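Hydroxylase (Rhodococcus sp., PDB 2OR0) is a putative flavin-dependent hydroxylase with an acyl-CoA dehydrogenase-type fold, which probably uses reduced flavin and molecular oxygen to oxygenate its substrate. Local coordinates at residues Val31-Glu34 with Glu35-Gln39; Tyr146-Lys149 with Gly150-Phe154; Leu187-Asp191 with Tyr192-Glu196; Ser311-Glu314 with Thr315-Phe319; Ala344-Arg347 with Ala348-Ala352. All coordinates share one frame; numbering follows the deposited sequence.

In the fold
The five contacts fall into three regions. Contact 1 opens helix 33-46 near the N-terminus and touches none of the others; contact 5, the nearest by centres, is about 26 Å off. Contacts 2 and 3 share the mixed beta sheet, centres about 10 Å apart, and pack through L148 on L187 and R151 on V195. Contacts 4 and 5 lie on helices 292-324 and 331-356, consecutive in the chain, with centres about 18 Å and nearest atoms about 4 Å apart. The sheet pair and the helix pair lie on opposite sides of the chain's centre, 32-36 Å between centres. A bound acetate, probably from crystallisation, sits about 3 Å from the W346 side chain.

Contact 1 of 5, residues Val31-Glu34 with Glu35-Gln39; sequences VVAE and EIRGQ
V32 and I36, one helical turn apart, meet at an oblique angle: the CG2 methyl of V32 lies 3.9 Å from CD1 of I36. Between the same residues runs a backbone hydrogen bond, I36 N to V32 O (2.9 Å). R37 takes another course. Its chain bends at chi3 (-62°) and folds back along the helix, which lays one guanidinium face above the main chain, with A33 O 3.8 Å over its centre and E34 N nearer the rim. NH2 of R37 then comes 3.6 Å from E34 CA, while NH1 lies by the A33 methyl; R37 N itself bonds to A33 O. E34 and E35 lie side by side and point the same way, their carboxylates turned 77° from each other, although the exact placing of these two groups is doubtful. The R37 guanidinium is nearby without touching the E34 carboxylate, and may ease the negative charge there. G38 N to E34 O continues the backbone bonding. I36 faces inward against L56 and L91 of two neighbouring helices, whereas E34 and E35 are largely exposed, E35 also brushing L56. V32 marks the break in the chain: it ends helix 24-31 and takes the N-cap position of helix 33-46, whose first turns are those of an amphipathic alpha helix.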
loop_
_atom_site.group_PDB
_atom_site.type_symbol
_atom_site.label_atom_id
_atom_site.label_comp_id
_atom_site.label_asym_id
_atom_site.label_seq_id
_atom_site.Cartn_x
_atom_site.Cartn_y
_atom_site.Cartn_z
ATOM N N VAL A 31 -6.872 20.688 2.294
ATOM C CA VAL A 31 -6.407 21.967 2.817
ATOM C C VAL A 31 -4.907 22.170 2.587
ATOM O O VAL A 31 -4.482 23.265 2.221
ATOM C CB VAL A 31 -6.798 22.156 4.314
ATOM C CG1 VAL A 31 -6.037 23.320 4.953
ATOM C CG2 VAL A 31 -8.322 22.385 4.463
ATOM N N VAL A 32 -4.105 21.122 2.782
ATOM C CA VAL A 32 -2.659 21.240 2.565
ATOM C C VAL A 32 -2.183 20.719 1.215
ATOM O O VAL A 32 -0.995 20.459 1.048
ATOM C CB VAL A 32 -1.840 20.600 3.709
ATOM C CG1 VAL A 32 -2.041 21.400 4.993
ATOM C CG2 VAL A 32 -2.217 19.118 3.912
ATOM N N ALA A 33 -3.108 20.581 0.261
ATOM C CA ALA A 33 -2.823 20.030 -1.070
ATOM C C ALA A 33 -1.646 20.711 -1.745
ATOM O O ALA A 33 -0.773 20.040 -2.308
ATOM C CB ALA A 33 -4.058 20.108 -1.973
ATOM N N GLU A 34 -1.628 22.044 -1.686
ATOM C CA GLU A 34 -0.590 22.814 -2.351
ATOM C C GLU A 34 0.751 22.627 -1.647
ATOM O O GLU A 34 1.788 22.634 -2.299
ATOM C CB GLU A 34 -0.968 24.300 -2.417
ATOM C CG GLU A 34 -1.301 24.913 -1.034
ATOM C CD GLU A 34 -2.807 25.100 -0.766
ATOM O OE1 GLU A 34 -3.559 24.095 -0.580
ATOM O OE2 GLU A 34 -3.224 26.288 -0.725
ATOM N N GLU A 35 0.719 22.439 -0.322
ATOM C CA GLU A 35 1.941 22.185 0.458
ATOM C C GLU A 35 2.501 20.797 0.136
ATOM O O GLU A 35 3.708 20.618 0.053
ATOM C CB GLU A 35 1.697 22.318 1.968
ATOM C CG GLU A 35 1.563 23.772 2.496
ATOM C CD GLU A 35 0.105 24.247 2.608
ATOM O OE1 GLU A 35 -0.649 24.133 1.621
ATOM O OE2 GLU A 35 -0.299 24.730 3.695
ATOM N N ILE A 36 1.609 19.823 -0.039
ATOM C CA ILE A 36 2.007 18.470 -0.407
ATOM C C ILE A 36 2.672 18.443 -1.802
ATOM O O ILE A 36 3.760 17.870 -1.969
ATOM C CB ILE A 36 0.825 17.486 -0.303
ATOM C CG1 ILE A 36 0.468 17.279 1.172
ATOM C CG2 ILE A 36 1.174 16.133 -0.968
ATOM C CD1 ILE A 36 -0.817 16.499 1.421
ATOM N N ARG A 37 2.026 19.072 -2.782
ATOM C CA ARG A 37 2.594 19.195 -4.120
ATOM C C ARG A 37 3.922 19.946 -4.030
ATOM O O ARG A 37 4.863 19.631 -4.749
ATOM C CB ARG A 37 1.612 19.887 -5.091
ATOM C CG ARG A 37 0.357 19.050 -5.379
ATOM C CD ARG A 37 -0.499 19.639 -6.493
ATOM N NE ARG A 37 -0.980 20.965 -6.110
ATOM C CZ ARG A 37 -2.218 21.249 -5.693
ATOM N NH1 ARG A 37 -3.156 20.302 -5.617
ATOM N NH2 ARG A 37 -2.518 22.506 -5.358
ATOM N N GLY A 38 3.989 20.903 -3.106
ATOM C CA GLY A 38 5.179 21.709 -2.871
ATOM C C GLY A 38 6.416 20.952 -2.397
ATOM O O GLY A 38 7.529 21.429 -2.610
ATOM N N GLN A 39 6.248 19.797 -1.744
ATOM C CA GLN A 39 7.401 19.013 -1.268
ATOM C C GLN A 39 7.863 17.918 -2.243
ATOM O O GLN A 39 8.939 17.345 -2.068
ATOM C CB GLN A 39 7.113 18.380 0.091
ATOM C CG GLN A 39 7.003 19.361 1.261
ATOM C CD GLN A 39 8.230 20.238 1.406
ATOM O OE1 GLN A 39 8.145 21.453 1.277
ATOM N NE2 GLN A 39 9.375 19.625 1.663
#

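Contact 2 of 5, residues Tyr146-Lys149 with Gly150-Phe154; sequences YVLK and GRWSF
L148 and W152, four residues apart on one strand, make the main apolar contact. The leucine touches with its CD2 branch, 3.6 Å from the indole atom CH2, and CG of L148 follows at 3.9 Å from the same CH2; the side chains cross obliquely, meeting at a slant at this corner of the ring. Together they span a CA to CA distance of 11.9 Å between L148 and W152. Both contribute: L148 sets CG opposite its backbone N (chi1 -166°), while in W152 CG stands beside the backbone N and opposite the carbonyl carbon (chi1 -69°), sending the six-membered ring back along the strand. On its way the ring passes close to G150, whose CA lies 3.7 Å from CZ3 of W152. It also nears the main chain, with CH2 of W152 4.2 Å from K149 C. Polar links go to other strands, and no hydrogen bond joins the two segments. W152 NE1 donates to G167 O, fixing the far side of the indole, and R151, its CB on the other face, forms a salt bridge with D211. Backbone bonds tie K149 to V138 on one flank, and L148 to A217 and G150 to V214 on the other. The short axes of the two halves differ by 59°, consistent with a bent, twisted strand. Same-face packing along such a strand, in a beta hairpin with strand 137-142, belongs to the sheet domain of the acyl-CoA dehydrogenase fold.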
loop_
_atom_site.group_PDB
_atom_site.type_symbol
_atom_site.label_atom_id
_atom_site.label_comp_id
_atom_site.label_asym_id
_atom_site.label_seq_id
_atom_site.Cartn_x
_atom_site.Cartn_y
_atom_site.Cartn_z
ATOM N N TYR A 146 12.338 -15.250 19.793
ATOM C CA TYR A 146 13.171 -15.640 18.646
ATOM C C TYR A 146 14.350 -14.724 18.508
ATOM O O TYR A 146 14.309 -13.580 18.992
ATOM C CB TYR A 146 12.361 -15.579 17.348
ATOM C CG TYR A 146 11.093 -16.396 17.371
ATOM C CD1 TYR A 146 11.059 -17.664 16.808
ATOM C CD2 TYR A 146 9.922 -15.887 17.947
ATOM C CE1 TYR A 146 9.902 -18.424 16.823
ATOM C CE2 TYR A 146 8.729 -16.639 17.960
ATOM C CZ TYR A 146 8.739 -17.899 17.397
ATOM O OH TYR A 146 7.600 -18.655 17.412
ATOM N N VAL A 147 15.392 -15.199 17.813
ATOM C CA VAL A 147 16.463 -14.284 17.403
ATOM C C VAL A 147 16.442 -14.172 15.874
ATOM O O VAL A 147 16.386 -15.186 15.161
ATOM C CB VAL A 147 17.864 -14.657 17.950
ATOM C CG1 VAL A 147 18.824 -13.534 17.683
ATOM C CG2 VAL A 147 17.806 -14.882 19.490
ATOM N N LEU A 148 16.485 -12.928 15.411
ATOM C CA LEU A 148 16.218 -12.590 14.019
ATOM C C LEU A 148 17.471 -12.144 13.262
ATOM O O LEU A 148 18.215 -11.309 13.727
ATOM C CB LEU A 148 15.170 -11.468 13.944
ATOM C CG LEU A 148 14.566 -11.259 12.544
ATOM C CD1 LEU A 148 13.504 -12.298 12.251
ATOM C CD2 LEU A 148 13.989 -9.868 12.471
ATOM N N LYS A 149 17.649 -12.695 12.077
ATOM C CA LYS A 149 18.688 -12.241 11.167
ATOM C C LYS A 149 18.143 -12.188 9.732
ATOM O O LYS A 149 17.478 -13.110 9.284
ATOM C CB LYS A 149 19.885 -13.191 11.215
ATOM C CG LYS A 149 21.049 -12.685 10.406
ATOM C CD LYS A 149 22.082 -13.749 10.097
ATOM C CE LYS A 149 23.303 -13.057 9.448
ATOM N NZ LYS A 149 23.785 -13.944 8.416
ATOM N N GLY A 150 18.465 -11.132 9.006
ATOM C CA GLY A 150 18.154 -11.095 7.572
ATOM C C GLY A 150 18.373 -9.738 6.918
ATOM O O GLY A 150 18.820 -8.772 7.558
ATOM N N ARG A 151 18.071 -9.684 5.619
ATOM C CA ARG A 151 18.123 -8.453 4.839
ATOM C C ARG A 151 16.808 -8.370 4.042
ATOM O O ARG A 151 16.460 -9.295 3.308
ATOM C CB ARG A 151 19.347 -8.447 3.903
ATOM C CG ARG A 151 19.451 -7.166 3.046
ATOM C CD ARG A 151 20.852 -6.847 2.524
ATOM N NE ARG A 151 20.812 -5.594 1.743
ATOM C CZ ARG A 151 21.867 -4.833 1.434
ATOM N NH1 ARG A 151 23.095 -5.164 1.830
ATOM N NH2 ARG A 151 21.706 -3.731 0.700
ATOM N N TRP A 152 16.087 -7.268 4.228
ATOM C CA TRP A 152 14.800 -7.041 3.578
ATOM C C TRP A 152 14.974 -5.843 2.657
ATOM O O TRP A 152 15.784 -4.981 2.938
ATOM C CB TRP A 152 13.709 -6.697 4.610
ATOM C CG TRP A 152 13.314 -7.838 5.524
ATOM C CD1 TRP A 152 12.203 -8.625 5.428
ATOM C CD2 TRP A 152 14.026 -8.288 6.694
ATOM N NE1 TRP A 152 12.180 -9.545 6.455
ATOM C CE2 TRP A 152 13.286 -9.360 7.246
ATOM C CE3 TRP A 152 15.202 -7.877 7.330
ATOM C CZ2 TRP A 152 13.690 -10.038 8.415
ATOM C CZ3 TRP A 152 15.610 -8.559 8.492
ATOM C CH2 TRP A 152 14.854 -9.634 9.006
ATOM N N SER A 153 14.205 -5.784 1.581
ATOM C CA SER A 153 14.209 -4.615 0.707
ATOM C C SER A 153 12.816 -3.978 0.642
ATOM O O SER A 153 11.846 -4.564 1.137
ATOM C CB SER A 153 14.672 -5.039 -0.695
ATOM O OG SER A 153 13.868 -6.105 -1.135
ATOM N N PHE A 154 12.721 -2.796 0.017
ATOM C CA PHE A 154 11.439 -2.113 -0.205
ATOM C C PHE A 154 10.765 -1.718 1.122
ATOM O O PHE A 154 9.552 -1.870 1.265
ATOM C CB PHE A 154 10.485 -2.980 -1.061
ATOM C CG PHE A 154 9.639 -2.206 -2.089
ATOM C CD1 PHE A 154 9.498 -2.700 -3.404
ATOM C CD2 PHE A 154 8.930 -1.035 -1.745
ATOM C CE1 PHE A 154 8.680 -2.023 -4.362
ATOM C CE2 PHE A 154 8.137 -0.350 -2.695
ATOM C CZ PHE A 154 8.010 -0.840 -3.997
#

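Contact 3 of 5, residues Leu187-Asp191 with Tyr192-Glu196; sequences LPRTD and YQIVE
L187 meets Y192 with its CB, 4.0 Å from CD2 of the tyrosine, and its carbonyl oxygen lies at the ring edge, in plane, 3.6 Å from CE2. P188 O comes closer still, 3.3 Å from Y192 CE2, and also accepts D191 N, closing the short 3-10 turn. CA of R189 lies over one face of the ring, toward the rim, in a CH-pi contact 3.8 Å from the Y192 centroid and 28° off the normal; the R189 side chain crosses the tyrosine at about a right angle. With CG of Y192 set between its backbone N and carbonyl carbon (chi1 57°), the ring tucks beneath the turn. R189 O receives Y192 N (3.3 Å) from above the carbonyl plane. At the arginine tip, I194 CD1 sits over the guanidinium centre, 3.5 Å from CZ of R189, while NH1 bonds to the D159 and C161 carbonyls. The turn thus links strand 182-188, paired with strand 163-170, to strand 193-195, which pairs with strand 210-214; Y192 reaches A164 and V214 on those two partner strands.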
loop_
_atom_site.group_PDB
_atom_site.type_symbol
_atom_site.label_atom_id
_atom_site.label_comp_id
_atom_site.label_asym_id
_atom_site.label_seq_id
_atom_site.Cartn_x
_atom_site.Cartn_y
_atom_site.Cartn_z
ATOM N N LEU A 187 10.015 -4.984 15.534
ATOM C CA LEU A 187 11.333 -4.581 16.067
ATOM C C LEU A 187 11.400 -3.084 16.187
ATOM O O LEU A 187 10.926 -2.384 15.301
ATOM C CB LEU A 187 12.483 -5.016 15.146
ATOM C CG LEU A 187 12.935 -6.471 15.120
ATOM C CD1 LEU A 187 11.930 -7.334 14.408
ATOM C CD2 LEU A 187 14.282 -6.573 14.432
ATOM N N PRO A 188 11.982 -2.575 17.290
ATOM C CA PRO A 188 12.249 -1.149 17.384
ATOM C C PRO A 188 13.436 -0.793 16.480
ATOM O O PRO A 188 14.245 -1.677 16.182
ATOM C CB PRO A 188 12.624 -0.963 18.855
ATOM C CG PRO A 188 13.126 -2.305 19.299
ATOM C CD PRO A 188 12.380 -3.311 18.507
ATOM N N ARG A 189 13.526 0.476 16.062
ATOM C CA ARG A 189 14.546 0.925 15.097
ATOM C C ARG A 189 15.955 0.728 15.641
ATOM O O ARG A 189 16.920 0.554 14.895
ATOM C CB ARG A 189 14.338 2.397 14.722
ATOM C CG ARG A 189 15.348 2.913 13.722
ATOM C CD ARG A 189 14.712 3.805 12.699
ATOM N NE ARG A 189 15.672 4.790 12.215
ATOM C CZ ARG A 189 15.351 5.878 11.524
ATOM N NH1 ARG A 189 14.080 6.131 11.210
ATOM N NH2 ARG A 189 16.303 6.716 11.136
ATOM N N THR A 190 16.045 0.766 16.964
ATOM C CA THR A 190 17.271 0.469 17.676
ATOM C C THR A 190 17.840 -0.932 17.358
ATOM O O THR A 190 19.062 -1.165 17.469
ATOM C CB THR A 190 17.027 0.658 19.198
ATOM O OG1 THR A 190 18.262 1.038 19.807
ATOM C CG2 THR A 190 16.476 -0.600 19.838
ATOM N N ASP A 191 16.965 -1.852 16.945
ATOM C CA ASP A 191 17.373 -3.221 16.681
ATOM C C ASP A 191 17.619 -3.565 15.206
ATOM O O ASP A 191 17.801 -4.725 14.875
ATOM C CB ASP A 191 16.369 -4.192 17.286
ATOM C CG ASP A 191 16.492 -4.297 18.825
ATOM O OD1 ASP A 191 17.465 -3.748 19.403
ATOM O OD2 ASP A 191 15.611 -4.944 19.447
ATOM N N TYR A 192 17.638 -2.566 14.328
ATOM C CA TYR A 192 18.001 -2.829 12.915
ATOM C C TYR A 192 18.733 -1.670 12.280
ATOM O O TYR A 192 18.878 -0.601 12.871
ATOM C CB TYR A 192 16.783 -3.255 12.064
ATOM C CG TYR A 192 15.622 -2.257 12.061
ATOM C CD1 TYR A 192 15.612 -1.164 11.193
ATOM C CD2 TYR A 192 14.541 -2.420 12.922
ATOM C CE1 TYR A 192 14.557 -0.253 11.185
ATOM C CE2 TYR A 192 13.486 -1.522 12.932
ATOM C CZ TYR A 192 13.494 -0.437 12.061
ATOM O OH TYR A 192 12.438 0.459 12.068
ATOM N N GLN A 193 19.192 -1.908 11.061
ATOM C CA GLN A 193 19.995 -0.953 10.329
ATOM C C GLN A 193 19.304 -0.669 8.992
ATOM O O GLN A 193 18.915 -1.587 8.282
ATOM C CB GLN A 193 21.420 -1.526 10.094
ATOM C CG GLN A 193 22.328 -0.652 9.206
ATOM C CD GLN A 193 23.422 -1.425 8.402
ATOM O OE1 GLN A 193 24.228 -0.804 7.663
ATOM N NE2 GLN A 193 23.452 -2.755 8.538
ATOM N N ILE A 194 19.183 0.612 8.683
ATOM C CA ILE A 194 18.677 1.104 7.400
ATOM C C ILE A 194 19.901 1.223 6.485
ATOM O O ILE A 194 20.846 1.948 6.807
ATOM C CB ILE A 194 17.981 2.495 7.560
ATOM C CG1 ILE A 194 16.708 2.388 8.426
ATOM C CG2 ILE A 194 17.621 3.101 6.197
ATOM C CD1 ILE A 194 16.084 3.754 8.846
ATOM N N VAL A 195 19.907 0.497 5.373
ATOM C CA VAL A 195 21.054 0.543 4.449
ATOM C C VAL A 195 20.915 1.706 3.459
ATOM O O VAL A 195 19.978 1.735 2.656
ATOM C CB VAL A 195 21.260 -0.807 3.747
ATOM C CG1 VAL A 195 22.603 -0.855 2.987
ATOM C CG2 VAL A 195 21.210 -1.925 4.751
ATOM N N GLU A 196 21.845 2.666 3.523
ATOM C CA GLU A 196 21.840 3.817 2.605
ATOM C C GLU A 196 22.168 3.412 1.166
ATOM O O GLU A 196 22.796 2.378 0.930
ATOM C CB GLU A 196 22.822 4.921 3.078
ATOM C CG GLU A 196 22.366 5.735 4.303
ATOM C CD GLU A 196 20.916 6.277 4.184
ATOM O OE1 GLU A 196 20.581 6.934 3.159
ATOM O OE2 GLU A 196 20.117 6.042 5.120
#

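Contact 4 of 5, residues Ser311-Glu314 with Thr315-Phe319; sequences SLIE and TADRF
E314 sends CG opposite its backbone N (chi1 -171°) and then bends at chi2, while R318, extended through its first two torsions, folds at chi3 (35°); the two bends bring the carboxylate to the NE/NH1 edge of the guanidinium, one helical turn on. The grip is two-pronged and side-on: NH1 of R318 bonds E314 OE1 at 2.8 Å and NE bonds E314 OE2 at 2.9 Å, both bonds nearly straight. Each oxygen is met on its syn side; the acceptors lie close to the guanidinium plane, the donors somewhat out of the carboxylate plane. The two flat groups are only 19° apart, so the pair of bonds fixes the rotation of both. Below them the helix backbone runs on, with D317 N to I313 O at 3.0 Å and R318 N to E314 O at 3.1 Å; T315 N to S311 O, at 3.4 Å, is weak. T315 turns its CG2 methyl over the centre of the F319 ring, 3.7 Å above the plane, with OG1 on the side of S311 O. D317 turns from this pair to a salt bridge with R79 of helix 78-91, and L312 packs on helix 250-277. An i to i+4 glutamate-arginine salt bridge is a standard pairing on a helix surface; here it sits on helix 292-324, in the helical C-terminal domain of the acyl-CoA dehydrogenase family.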
loop_
_atom_site.group_PDB
_atom_site.type_symbol
_atom_site.label_atom_id
_atom_site.label_comp_id
_atom_site.label_asym_id
_atom_site.label_seq_id
_atom_site.Cartn_x
_atom_site.Cartn_y
_atom_site.Cartn_z
ATOM N N SER A 311 -14.038 -0.875 -8.877
ATOM C CA SER A 311 -13.878 -2.312 -8.671
ATOM C C SER A 311 -13.183 -2.674 -7.378
ATOM O O SER A 311 -13.624 -3.563 -6.667
ATOM C CB SER A 311 -13.088 -2.920 -9.820
ATOM O OG SER A 311 -13.925 -2.934 -10.938
ATOM N N LEU A 312 -12.065 -2.018 -7.119
ATOM C CA LEU A 312 -11.265 -2.270 -5.915
ATOM C C LEU A 312 -12.091 -2.007 -4.645
ATOM O O LEU A 312 -12.094 -2.796 -3.678
ATOM C CB LEU A 312 -10.011 -1.360 -5.905
ATOM C CG LEU A 312 -9.073 -1.543 -4.692
ATOM C CD1 LEU A 312 -8.337 -2.883 -4.639
ATOM C CD2 LEU A 312 -8.075 -0.399 -4.583
ATOM N N ILE A 313 -12.759 -0.866 -4.659
ATOM C CA ILE A 313 -13.537 -0.413 -3.519
ATOM C C ILE A 313 -14.794 -1.274 -3.298
ATOM O O ILE A 313 -15.168 -1.537 -2.153
ATOM C CB ILE A 313 -13.831 1.091 -3.635
ATOM C CG1 ILE A 313 -12.521 1.878 -3.750
ATOM C CG2 ILE A 313 -14.605 1.628 -2.390
ATOM C CD1 ILE A 313 -12.731 3.432 -3.736
ATOM N N GLU A 314 -15.411 -1.749 -4.385
ATOM C CA GLU A 314 -16.613 -2.596 -4.289
ATOM C C GLU A 314 -16.352 -3.895 -3.502
ATOM O O GLU A 314 -17.173 -4.304 -2.653
ATOM C CB GLU A 314 -17.200 -2.873 -5.683
ATOM C CG GLU A 314 -18.580 -3.575 -5.715
ATOM C CD GLU A 314 -18.532 -5.096 -5.469
ATOM O OE1 GLU A 314 -17.568 -5.810 -5.898
ATOM O OE2 GLU A 314 -19.497 -5.605 -4.845
ATOM N N THR A 315 -15.203 -4.541 -3.761
ATOM C CA THR A 315 -14.816 -5.712 -2.978
ATOM C C THR A 315 -14.841 -5.450 -1.460
ATOM O O THR A 315 -15.404 -6.248 -0.700
ATOM C CB THR A 315 -13.417 -6.221 -3.355
ATOM O OG1 THR A 315 -13.383 -6.525 -4.764
ATOM C CG2 THR A 315 -13.089 -7.482 -2.536
ATOM N N ALA A 316 -14.218 -4.346 -1.039
ATOM C CA ALA A 316 -14.105 -3.977 0.368
ATOM C C ALA A 316 -15.481 -3.643 0.987
ATOM O O ALA A 316 -15.742 -4.045 2.120
ATOM C CB ALA A 316 -13.132 -2.806 0.555
ATOM N N ASP A 317 -16.334 -2.904 0.246
ATOM C CA ASP A 317 -17.716 -2.606 0.679
ATOM C C ASP A 317 -18.470 -3.868 1.047
ATOM O O ASP A 317 -19.140 -3.936 2.088
ATOM C CB ASP A 317 -18.523 -2.019 -0.465
ATOM C CG ASP A 317 -18.316 -0.570 -0.662
ATOM O OD1 ASP A 317 -17.790 0.137 0.218
ATOM O OD2 ASP A 317 -18.722 -0.127 -1.752
ATOM N N ARG A 318 -18.401 -4.832 0.135
ATOM C CA ARG A 318 -19.131 -6.082 0.222
ATOM C C ARG A 318 -18.582 -6.980 1.313
ATOM O O ARG A 318 -19.364 -7.596 2.052
ATOM C CB ARG A 318 -19.107 -6.793 -1.116
ATOM C CG ARG A 318 -19.781 -8.147 -1.152
ATOM C CD ARG A 318 -20.100 -8.566 -2.632
ATOM N NE ARG A 318 -19.028 -8.086 -3.517
ATOM C CZ ARG A 318 -17.878 -8.740 -3.731
ATOM N NH1 ARG A 318 -16.952 -8.217 -4.527
ATOM N NH2 ARG A 318 -17.658 -9.921 -3.154
ATOM N N PHE A 319 -17.249 -7.065 1.407
ATOM C CA PHE A 319 -16.609 -7.826 2.483
ATOM C C PHE A 319 -17.004 -7.206 3.832
ATOM O O PHE A 319 -17.340 -7.923 4.774
ATOM C CB PHE A 319 -15.079 -7.815 2.314
ATOM C CG PHE A 319 -14.545 -8.817 1.289
ATOM C CD1 PHE A 319 -15.388 -9.466 0.384
ATOM C CD2 PHE A 319 -13.158 -9.067 1.208
ATOM C CE1 PHE A 319 -14.881 -10.376 -0.569
ATOM C CE2 PHE A 319 -12.642 -9.976 0.270
ATOM C CZ PHE A 319 -13.503 -10.629 -0.617
#

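Contact 5 of 5, residues Ala344-Arg347 with Ala348-Ala352; sequences AAWR and AVRAA
R350 lies along the helix surface beside W346, one turn back. Its CB starts 3.5 Å from W346 O, the carbonyl that also accepts R350 N in a 2.9 Å bond, and CG keeps the same 3.5 Å from that oxygen. From CG to NE the chain runs extended, so the guanidinium is delivered at the benzo side of the indole. There CZ comes 3.8 Å from W346 CE3, NH1 lies 4.0 Å from W346 CB, and NH2 makes the closest approach, 3.4 Å to CE3 and 3.7 Å to CZ3 of W346. CE3 thus sits over one guanidinium face, yet the two planes are inclined by 41°, and this is not a parallel stack. The other end of the indole is held separately: W346 NE1 donates to H386 O, and the ring touches L381 of helix 370-381. An acetate, probably from the crystallisation liquor, also lies close to the W346 side chain. On the inward side, V349 CG2 nears A345 O, and A344, A345 and A348 pack against helix 250-277. Chemically, the pair is mainly van der Waals packing of a charged group beside a ring, with no hydrogen bond and no regular stack; both residues touch a crystal neighbour, and lattice contacts may influence the pose of R350.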
loop_
_atom_site.group_PDB
_atom_site.type_symbol
_atom_site.label_atom_id
_atom_site.label_comp_id
_atom_site.label_asym_id
_atom_site.label_seq_id
_atom_site.Cartn_x
_atom_site.Cartn_y
_atom_site.Cartn_z
ATOM N N ALA A 344 -7.233 -4.467 -11.154
ATOM C CA ALA A 344 -7.411 -3.029 -11.005
ATOM C C ALA A 344 -6.078 -2.258 -11.162
ATOM O O ALA A 344 -6.050 -1.212 -11.814
ATOM C CB ALA A 344 -8.056 -2.683 -9.668
ATOM N N ALA A 345 -4.999 -2.751 -10.542
ATOM C CA ALA A 345 -3.676 -2.119 -10.716
ATOM C C ALA A 345 -3.243 -2.130 -12.195
ATOM O O ALA A 345 -2.839 -1.100 -12.735
ATOM C CB ALA A 345 -2.611 -2.799 -9.836
ATOM N N TRP A 346 -3.359 -3.281 -12.842
ATOM C CA TRP A 346 -2.893 -3.433 -14.201
ATOM C C TRP A 346 -3.676 -2.542 -15.203
ATOM O O TRP A 346 -3.077 -1.910 -16.084
ATOM C CB TRP A 346 -2.961 -4.898 -14.636
ATOM C CG TRP A 346 -1.789 -5.736 -14.089
ATOM C CD1 TRP A 346 -1.609 -6.188 -12.778
ATOM C CD2 TRP A 346 -0.645 -6.201 -14.829
ATOM N NE1 TRP A 346 -0.436 -6.938 -12.697
ATOM C CE2 TRP A 346 0.177 -6.939 -13.927
ATOM C CE3 TRP A 346 -0.246 -6.086 -16.173
ATOM C CZ2 TRP A 346 1.365 -7.550 -14.329
ATOM C CZ3 TRP A 346 0.959 -6.696 -16.576
ATOM C CH2 TRP A 346 1.741 -7.417 -15.651
ATOM N N ARG A 347 -5.002 -2.522 -15.047
ATOM C CA ARG A 347 -5.903 -1.735 -15.889
ATOM C C ARG A 347 -5.524 -0.252 -15.843
ATOM O O ARG A 347 -5.444 0.401 -16.871
ATOM C CB ARG A 347 -7.380 -1.949 -15.450
ATOM C CG ARG A 347 -8.438 -1.387 -16.443
ATOM C CD ARG A 347 -9.879 -1.649 -15.937
ATOM N NE ARG A 347 -10.094 -3.071 -15.622
ATOM C CZ ARG A 347 -10.209 -3.580 -14.392
ATOM N NH1 ARG A 347 -10.167 -2.802 -13.316
ATOM N NH2 ARG A 347 -10.377 -4.873 -14.242
ATOM N N ALA A 348 -5.284 0.247 -14.643
ATOM C CA ALA A 348 -5.008 1.654 -14.397
ATOM C C ALA A 348 -3.642 2.019 -14.958
ATOM O O ALA A 348 -3.490 3.037 -15.640
ATOM C CB ALA A 348 -5.068 1.922 -12.916
ATOM N N VAL A 349 -2.648 1.164 -14.730
ATOM C CA VAL A 349 -1.321 1.435 -15.301
ATOM C C VAL A 349 -1.314 1.424 -16.834
ATOM O O VAL A 349 -0.736 2.333 -17.449
ATOM C CB VAL A 349 -0.211 0.542 -14.712
ATOM C CG1 VAL A 349 1.127 0.874 -15.383
ATOM C CG2 VAL A 349 -0.119 0.764 -13.190
ATOM N N ARG A 350 -1.948 0.423 -17.443
ATOM C CA ARG A 350 -2.036 0.396 -18.894
ATOM C C ARG A 350 -2.710 1.661 -19.468
ATOM O O ARG A 350 -2.309 2.149 -20.534
ATOM C CB ARG A 350 -2.786 -0.830 -19.405
ATOM C CG ARG A 350 -1.957 -2.141 -19.368
ATOM C CD ARG A 350 -2.638 -3.246 -20.203
ATOM N NE ARG A 350 -1.941 -4.528 -20.057
ATOM C CZ ARG A 350 -2.357 -5.523 -19.276
ATOM N NH1 ARG A 350 -3.486 -5.385 -18.571
ATOM N NH2 ARG A 350 -1.647 -6.661 -19.199
ATOM N N ALA A 351 -3.731 2.158 -18.780
ATOM C CA ALA A 351 -4.458 3.374 -19.185
ATOM C C ALA A 351 -3.572 4.619 -19.087
ATOM O O ALA A 351 -3.611 5.521 -19.964
ATOM C CB ALA A 351 -5.700 3.540 -18.308
ATOM N N ALA A 352 -2.774 4.680 -18.024
ATOM C CA ALA A 352 -1.808 5.745 -17.900
ATOM C C ALA A 352 -0.762 5.672 -19.020
ATOM O O ALA A 352 -0.329 6.725 -19.510
ATOM C CB ALA A 352 -1.127 5.700 -16.531
#